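Local structure of VgrG protein (Vibrio cholerae, 4DTH) at residues W200-K206 against F228-I234; K244-I249 against T260-L266. The protein probably cross-links actin as a toxin, through an actin cross-linking domain that binds ATP and magnesium ions. One frame throughout, in Å; residues are numbered along the deposited sequence. Where two conformers were deposited one is given.

Overall arrangement
Following the chain from its N terminus, residues 200-206 enter helix 204-212, the chain turns through the residues between, and helix 221-245 then carries 228-234 back against them; contact 1 closes this largely helical loop. Helix 221-245 runs on to its C-terminal end, where 244-249 leave it and a loop without helix or strand returns as 260-266 to close contact 2. The two closures therefore follow in series, neither enclosing nor crossing the other. Their centres lie about 23 Å apart, yet both depend on helix 221-245: contact 1 joins it to helix 204-212, and contact 2 joins its end to the segment leading into helix 269-275.

Contact 1: residues W200-K206 against F228-I234; sequences WYQKSLK and FAYLTSI
The indole of Trp200 meets helix 221-245 at its edge, where CB of Ser233 lies in the ring plane. Ile234 runs side by side with the indole, pointing the same way, and its CG1 is 3.7 Å from Trp200 CZ3. Tyr201 CB lies over one indole face, toward its rim, and the indole NE1 is hydrogen-bonded to the carbonyl O of Ile277. The neighbouring Tyr201 ring carries the backbone N of Lys203 above one face and receives the backbone N of Tyr230 at its edge. Its CG is anti to the backbone N (chi1 -179°), a torsion that brings the ring back along the helix toward Ala229. On the helix side, Thr232 OG1 sits over the centre of the Phe228 ring, whose edge meets the carbonyl O of Leu205.

Beside Phe228, Leu205 is a knob in the hole formed by Phe228, Ala229, Thr232 and Ser233. The small Ala229 lets the backbones approach, with Leu205 CB 3.8 Å from Ala229 CB, while Leu205 CD1 rests against Thr232 CG2 and Ser233 OG. Serine suits position 233 because its compact hydroxyl both gives and receives. Gln202 N donates an almost straight bond to Ser233 OG (2.9 Å, 170°). Ser233 OG in turn donates to Ala229 O at 2.7 Å. A water further joins the loop to the helix, donating to Trp200 O and Ser233 O and accepting from Gln202 NE2. The whole is a helix start and its preceding loop packed on helix 221-245, with one knob-into-hole, Leu205.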
loop_
_atom_site.group_PDB
_atom_site.type_symbol
_atom_site.label_atom_id
_atom_site.label_comp_id
_atom_site.label_asym_id
_atom_site.label_seq_id
_atom_site.Cartn_x
_atom_site.Cartn_y
_atom_site.Cartn_z
ATOM N N TRP A 200 -7.375 -2.391 -15.612
ATOM C CA TRP A 200 -8.559 -1.574 -15.348
ATOM C C TRP A 200 -8.512 -0.202 -16.003
ATOM O O TRP A 200 -9.561 0.414 -16.161
ATOM C CB TRP A 200 -8.811 -1.447 -13.839
ATOM C CG TRP A 200 -7.651 -0.911 -13.051
ATOM C CD1 TRP A 200 -6.740 -1.636 -12.341
ATOM C CD2 TRP A 200 -7.293 0.468 -12.879
ATOM N NE1 TRP A 200 -5.831 -0.797 -11.741
ATOM C CE2 TRP A 200 -6.140 0.501 -12.061
ATOM C CE3 TRP A 200 -7.831 1.685 -13.338
ATOM C CZ2 TRP A 200 -5.511 1.701 -11.701
ATOM C CZ3 TRP A 200 -7.206 2.871 -12.982
ATOM C CH2 TRP A 200 -6.058 2.873 -12.178
ATOM N N TYR A 201 -7.307 0.307 -16.330
ATOM C CA TYR A 201 -7.195 1.629 -16.941
ATOM C C TYR A 201 -7.557 1.596 -18.415
ATOM O O TYR A 201 -6.928 0.870 -19.191
ATOM C CB TYR A 201 -5.810 2.259 -16.724
ATOM C CG TYR A 201 -5.691 3.643 -17.326
ATOM C CD1 TYR A 201 -6.444 4.709 -16.833
ATOM C CD2 TYR A 201 -4.843 3.886 -18.400
ATOM C CE1 TYR A 201 -6.339 5.985 -17.387
ATOM C CE2 TYR A 201 -4.718 5.160 -18.951
ATOM C CZ TYR A 201 -5.470 6.206 -18.443
ATOM O OH TYR A 201 -5.366 7.451 -19.008
ATOM N N GLN A 202 -8.562 2.392 -18.797
ATOM C CA GLN A 202 -9.052 2.444 -20.176
ATOM C C GLN A 202 -8.622 3.722 -20.863
ATOM O O GLN A 202 -9.317 4.742 -20.806
ATOM C CB GLN A 202 -10.572 2.240 -20.217
ATOM C CG GLN A 202 -11.006 0.960 -19.513
ATOM C CD GLN A 202 -12.466 0.675 -19.729
ATOM O OE1 GLN A 202 -12.948 0.647 -20.861
ATOM N NE2 GLN A 202 -13.190 0.414 -18.652
ATOM N N LYS A 203 -7.448 3.678 -21.498
ATOM C CA LYS A 203 -6.905 4.846 -22.174
ATOM C C LYS A 203 -7.816 5.435 -23.272
ATOM O O LYS A 203 -7.762 6.643 -23.514
ATOM C CB LYS A 203 -5.502 4.565 -22.680
ATOM C CG LYS A 203 -4.794 5.812 -23.144
ATOM C CD LYS A 203 -3.416 5.934 -22.512
ATOM C CE LYS A 203 -2.536 6.851 -23.325
ATOM N NZ LYS A 203 -2.311 6.372 -24.711
ATOM N N SER A 204 -8.700 4.599 -23.861
ATOM C CA SER A 204 -9.650 5.032 -24.893
ATOM C C SER A 204 -10.601 6.124 -24.373
ATOM O O SER A 204 -11.130 6.910 -25.166
ATOM C CB SER A 204 -10.440 3.844 -25.431
ATOM O OG SER A 204 -11.282 3.272 -24.446
ATOM N N LEU A 205 -10.810 6.176 -23.037
ATOM C CA LEU A 205 -11.686 7.173 -22.417
ATOM C C LEU A 205 -11.193 8.622 -22.569
ATOM O O LEU A 205 -12.006 9.545 -22.506
ATOM C CB LEU A 205 -11.956 6.832 -20.943
ATOM C CG LEU A 205 -12.815 5.605 -20.714
ATOM C CD1 LEU A 205 -12.746 5.177 -19.272
ATOM C CD2 LEU A 205 -14.279 5.840 -21.154
ATOM N N LYS A 206 -9.881 8.824 -22.770
ATOM C CA LYS A 206 -9.329 10.171 -22.960
ATOM C C LYS A 206 -9.893 10.819 -24.220
ATOM O O LYS A 206 -10.469 11.907 -24.148
ATOM C CB LYS A 206 -7.814 10.124 -23.070
ATOM C CG LYS A 206 -7.144 9.967 -21.737
ATOM C CD LYS A 206 -5.706 10.220 -21.902
ATOM C CE LYS A 206 -4.992 8.958 -22.152
ATOM N NZ LYS A 206 -3.750 9.229 -22.896
ATOM N N PHE A 228 -10.748 12.484 -16.328
ATOM C CA PHE A 228 -11.943 11.722 -16.689
ATOM C C PHE A 228 -11.604 10.256 -16.928
ATOM O O PHE A 228 -12.291 9.401 -16.388
ATOM C CB PHE A 228 -12.621 12.317 -17.933
ATOM C CG PHE A 228 -13.774 11.492 -18.457
ATOM C CD1 PHE A 228 -15.054 11.645 -17.934
ATOM C CD2 PHE A 228 -13.589 10.590 -19.498
ATOM C CE1 PHE A 228 -16.129 10.912 -18.449
ATOM C CE2 PHE A 228 -14.671 9.867 -20.021
ATOM C CZ PHE A 228 -15.925 10.025 -19.478
ATOM N N ALA A 229 -10.559 9.962 -17.731
ATOM C CA ALA A 229 -10.186 8.570 -18.003
ATOM C C ALA A 229 -9.779 7.819 -16.733
ATOM O O ALA A 229 -10.174 6.665 -16.558
ATOM C CB ALA A 229 -9.072 8.506 -19.023
ATOM N N TYR A 230 -9.022 8.480 -15.845
ATOM C CA TYR A 230 -8.560 7.895 -14.589
ATOM C C TYR A 230 -9.751 7.559 -13.682
ATOM O O TYR A 230 -9.900 6.401 -13.272
ATOM C CB TYR A 230 -7.576 8.857 -13.890
ATOM C CG TYR A 230 -7.088 8.353 -12.547
ATOM C CD1 TYR A 230 -6.162 7.315 -12.463
ATOM C CD2 TYR A 230 -7.587 8.878 -11.360
ATOM C CE1 TYR A 230 -5.727 6.832 -11.231
ATOM C CE2 TYR A 230 -7.147 8.415 -10.121
ATOM C CZ TYR A 230 -6.219 7.389 -10.063
ATOM O OH TYR A 230 -5.807 6.916 -8.846
ATOM N N LEU A 231 -10.596 8.567 -13.375
ATOM C CA LEU A 231 -11.760 8.379 -12.503
ATOM C C LEU A 231 -12.768 7.409 -13.096
ATOM O O LEU A 231 -13.209 6.507 -12.388
ATOM C CB LEU A 231 -12.440 9.718 -12.177
ATOM C CG LEU A 231 -11.706 10.622 -11.193
ATOM C CD1 LEU A 231 -12.472 11.922 -10.990
ATOM C CD2 LEU A 231 -11.482 9.913 -9.831
ATOM N N THR A 232 -13.114 7.562 -14.392
ATOM C CA THR A 232 -14.068 6.643 -15.021
ATOM C C THR A 232 -13.551 5.205 -14.957
ATOM O O THR A 232 -14.326 4.319 -14.626
ATOM C CB THR A 232 -14.449 7.079 -16.442
ATOM O OG1 THR A 232 -14.926 8.427 -16.413
ATOM C CG2 THR A 232 -15.525 6.193 -17.038
ATOM N N SER A 233 -12.246 4.982 -15.230
ATOM C CA SER A 233 -11.663 3.635 -15.165
ATOM C C SER A 233 -11.827 3.034 -13.763
ATOM O O SER A 233 -12.225 1.879 -13.642
ATOM C CB SER A 233 -10.196 3.651 -15.583
ATOM O OG SER A 233 -10.091 4.003 -16.958
ATOM N N ILE A 234 -11.571 3.832 -12.711
ATOM C CA ILE A 234 -11.717 3.383 -11.322
ATOM C C ILE A 234 -13.185 3.090 -10.991
ATOM O O ILE A 234 -13.473 2.052 -10.397
ATOM C CB ILE A 234 -11.076 4.384 -10.328
ATOM C CG1 ILE A 234 -9.536 4.323 -10.441
ATOM C CG2 ILE A 234 -11.547 4.105 -8.863
ATOM C CD1 ILE A 234 -8.792 5.298 -9.571
HETATM O O HOH W 1 -12.158 0.139 -15.849
#

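Contact 2: residues K244-I249 against T260-L266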
loop_
_atom_site.group_PDB
_atom_site.type_symbol
_atom_site.label_atom_id
_atom_site.label_comp_id
_atom_site.label_asym_id
_atom_site.label_seq_id
_atom_site.Cartn_x
_atom_site.Cartn_y
_atom_site.Cartn_z
ATOM N N LYS A 244 -18.955 -8.757 -9.539
ATOM C CA LYS A 244 -18.203 -10.015 -9.539
ATOM C C LYS A 244 -18.171 -10.661 -8.144
ATOM O O LYS A 244 -18.478 -11.861 -8.005
ATOM C CB LYS A 244 -16.767 -9.707 -10.015
ATOM C CG LYS A 244 -15.746 -10.803 -9.845
ATOM C CD LYS A 244 -15.977 -11.931 -10.796
ATOM C CE LYS A 244 -14.836 -12.901 -10.783
ATOM N NZ LYS A 244 -15.191 -14.126 -11.539
ATOM N N PHE A 245 -17.815 -9.871 -7.122
ATOM C CA PHE A 245 -17.634 -10.375 -5.761
ATOM C C PHE A 245 -18.825 -10.218 -4.816
ATOM O O PHE A 245 -18.750 -10.678 -3.678
ATOM C CB PHE A 245 -16.360 -9.775 -5.154
ATOM C CG PHE A 245 -15.083 -10.260 -5.806
ATOM C CD1 PHE A 245 -14.576 -11.525 -5.526
ATOM C CD2 PHE A 245 -14.398 -9.457 -6.711
ATOM C CE1 PHE A 245 -13.390 -11.971 -6.126
ATOM C CE2 PHE A 245 -13.204 -9.900 -7.305
ATOM C CZ PHE A 245 -12.711 -11.153 -7.008
ATOM N N GLY A 246 -19.888 -9.566 -5.278
ATOM C CA GLY A 246 -21.082 -9.333 -4.468
ATOM C C GLY A 246 -20.769 -8.444 -3.280
ATOM O O GLY A 246 -20.965 -8.843 -2.132
ATOM N N ILE A 247 -20.246 -7.240 -3.560
ATOM C CA ILE A 247 -19.822 -6.309 -2.510
ATOM C C ILE A 247 -20.921 -5.298 -2.211
ATOM O O ILE A 247 -21.437 -4.679 -3.136
ATOM C CB ILE A 247 -18.499 -5.596 -2.919
ATOM C CG1 ILE A 247 -17.377 -6.625 -3.229
ATOM C CG2 ILE A 247 -18.039 -4.599 -1.830
ATOM C CD1 ILE A 247 -16.136 -6.024 -3.917
ATOM N N TYR A 248 -21.198 -5.061 -0.912
ATOM C CA TYR A 248 -22.162 -4.026 -0.521
ATOM C C TYR A 248 -21.427 -2.681 -0.600
ATOM O O TYR A 248 -20.511 -2.443 0.191
ATOM C CB TYR A 248 -22.660 -4.277 0.913
ATOM C CG TYR A 248 -23.694 -5.376 0.979
ATOM C CD1 TYR A 248 -23.317 -6.717 0.998
ATOM C CD2 TYR A 248 -25.052 -5.077 1.011
ATOM C CE1 TYR A 248 -24.268 -7.737 1.018
ATOM C CE2 TYR A 248 -26.012 -6.086 1.053
ATOM C CZ TYR A 248 -25.615 -7.415 1.050
ATOM O OH TYR A 248 -26.558 -8.410 1.099
ATOM N N ILE A 249 -21.809 -1.838 -1.594
ATOM C CA ILE A 249 -21.263 -0.488 -1.855
ATOM C C ILE A 249 -22.341 0.513 -1.524
ATOM O O ILE A 249 -23.369 0.525 -2.203
ATOM C CB ILE A 249 -20.826 -0.266 -3.347
ATOM C CG1 ILE A 249 -19.911 -1.379 -3.893
ATOM C CG2 ILE A 249 -20.254 1.161 -3.578
ATOM C CD1 ILE A 249 -18.507 -1.409 -3.384
ATOM N N THR A 260 -24.662 -13.519 -5.157
ATOM C CA THR A 260 -24.273 -14.013 -3.846
ATOM C C THR A 260 -22.888 -13.451 -3.481
ATOM O O THR A 260 -21.902 -13.722 -4.182
ATOM C CB THR A 260 -24.262 -15.554 -3.805
ATOM O OG1 THR A 260 -25.564 -16.052 -4.116
ATOM C CG2 THR A 260 -23.809 -16.104 -2.446
ATOM N N PRO A 261 -22.791 -12.759 -2.328
ATOM C CA PRO A 261 -21.475 -12.274 -1.866
ATOM C C PRO A 261 -20.405 -13.372 -1.792
ATOM O O PRO A 261 -20.675 -14.503 -1.345
ATOM C CB PRO A 261 -21.786 -11.707 -0.482
ATOM C CG PRO A 261 -23.208 -11.300 -0.563
ATOM C CD PRO A 261 -23.862 -12.370 -1.382
ATOM N N ASN A 262 -19.215 -13.069 -2.322
ATOM C CA ASN A 262 -18.091 -13.988 -2.265
ATOM C C ASN A 262 -16.805 -13.271 -1.894
ATOM O O ASN A 262 -15.723 -13.736 -2.224
ATOM C CB ASN A 262 -17.984 -14.885 -3.503
ATOM C CG ASN A 262 -17.819 -14.154 -4.808
ATOM O OD1 ASN A 262 -16.717 -14.060 -5.354
ATOM N ND2 ASN A 262 -18.930 -13.684 -5.369
ATOM N N ALA A 263 -16.942 -12.133 -1.179
ATOM C CA ALA A 263 -15.847 -11.338 -0.627
ATOM C C ALA A 263 -16.407 -10.555 0.544
ATOM O O ALA A 263 -17.614 -10.286 0.585
ATOM C CB ALA A 263 -15.261 -10.390 -1.671
ATOM N N ASN A 264 -15.543 -10.180 1.495
ATOM C CA ASN A 264 -16.005 -9.446 2.667
ATOM C C ASN A 264 -16.107 -7.921 2.469
ATOM O O ASN A 264 -16.590 -7.210 3.351
ATOM C CB ASN A 264 -15.225 -9.847 3.919
ATOM C CG ASN A 264 -15.318 -11.334 4.247
ATOM O OD1 ASN A 264 -14.366 -11.939 4.748
ATOM N ND2 ASN A 264 -16.451 -11.971 3.961
ATOM N N GLY A 265 -15.708 -7.449 1.298
ATOM C CA GLY A 265 -15.769 -6.034 0.970
ATOM C C GLY A 265 -14.667 -5.618 0.033
ATOM O O GLY A 265 -13.937 -6.468 -0.481
ATOM N N LEU A 266 -14.543 -4.297 -0.182
ATOM C CA LEU A 266 -13.509 -3.713 -1.052
ATOM C C LEU A 266 -12.081 -4.013 -0.560
ATOM O O LEU A 266 -11.166 -4.100 -1.386
ATOM C CB LEU A 266 -13.694 -2.192 -1.204
ATOM C CG LEU A 266 -14.939 -1.710 -1.972
ATOM C CD1 LEU A 266 -15.124 -0.195 -1.811
ATOM C CD2 LEU A 266 -14.862 -2.095 -3.449
HETATM O O HOH W 2 -16.341 -14.412 -8.130
HETATM O O HOH W 3 -19.878 -8.869 0.402
#
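Phe245 O and Lys244 O, carbonyls at the C-terminal end of helix 221-245, are taken up by Asn262 of the returning loop, just where a positive-phi glycine, Gly246, ends the helix. Asn262 N donates to Phe245 O at 2.8 Å and nearly straight, although it stands above the carbonyl plane. Asn262 CG stands between its own backbone N and carbonyl carbon (chi1 59°), which carries the amide to Lys244 O. Asparagine suits this place because ND2 has two hydrogens to give: one goes to a lone pair of Lys244 O (3.2 Å), the other to Thr260 O in its own segment. Both acceptors lie close to the amide plane, which fixes the rotation of the group. OD1 accepts from a water that also makes a weak bond to Lys244 O. A second water donates to Gly246 O and to Ala263 O, bridging the backbones.

Gly246, with phi 64°, lies close against Pro261, their CA atoms 3.9 Å apart. Ala263 CB meets Phe245 CB at 3.7 Å, and Val271 of helix 269-275 touches both residues. Farther along, Ile247 crosses Leu266 at about a right angle, its CD1 4.2 Å from Leu266 CD2.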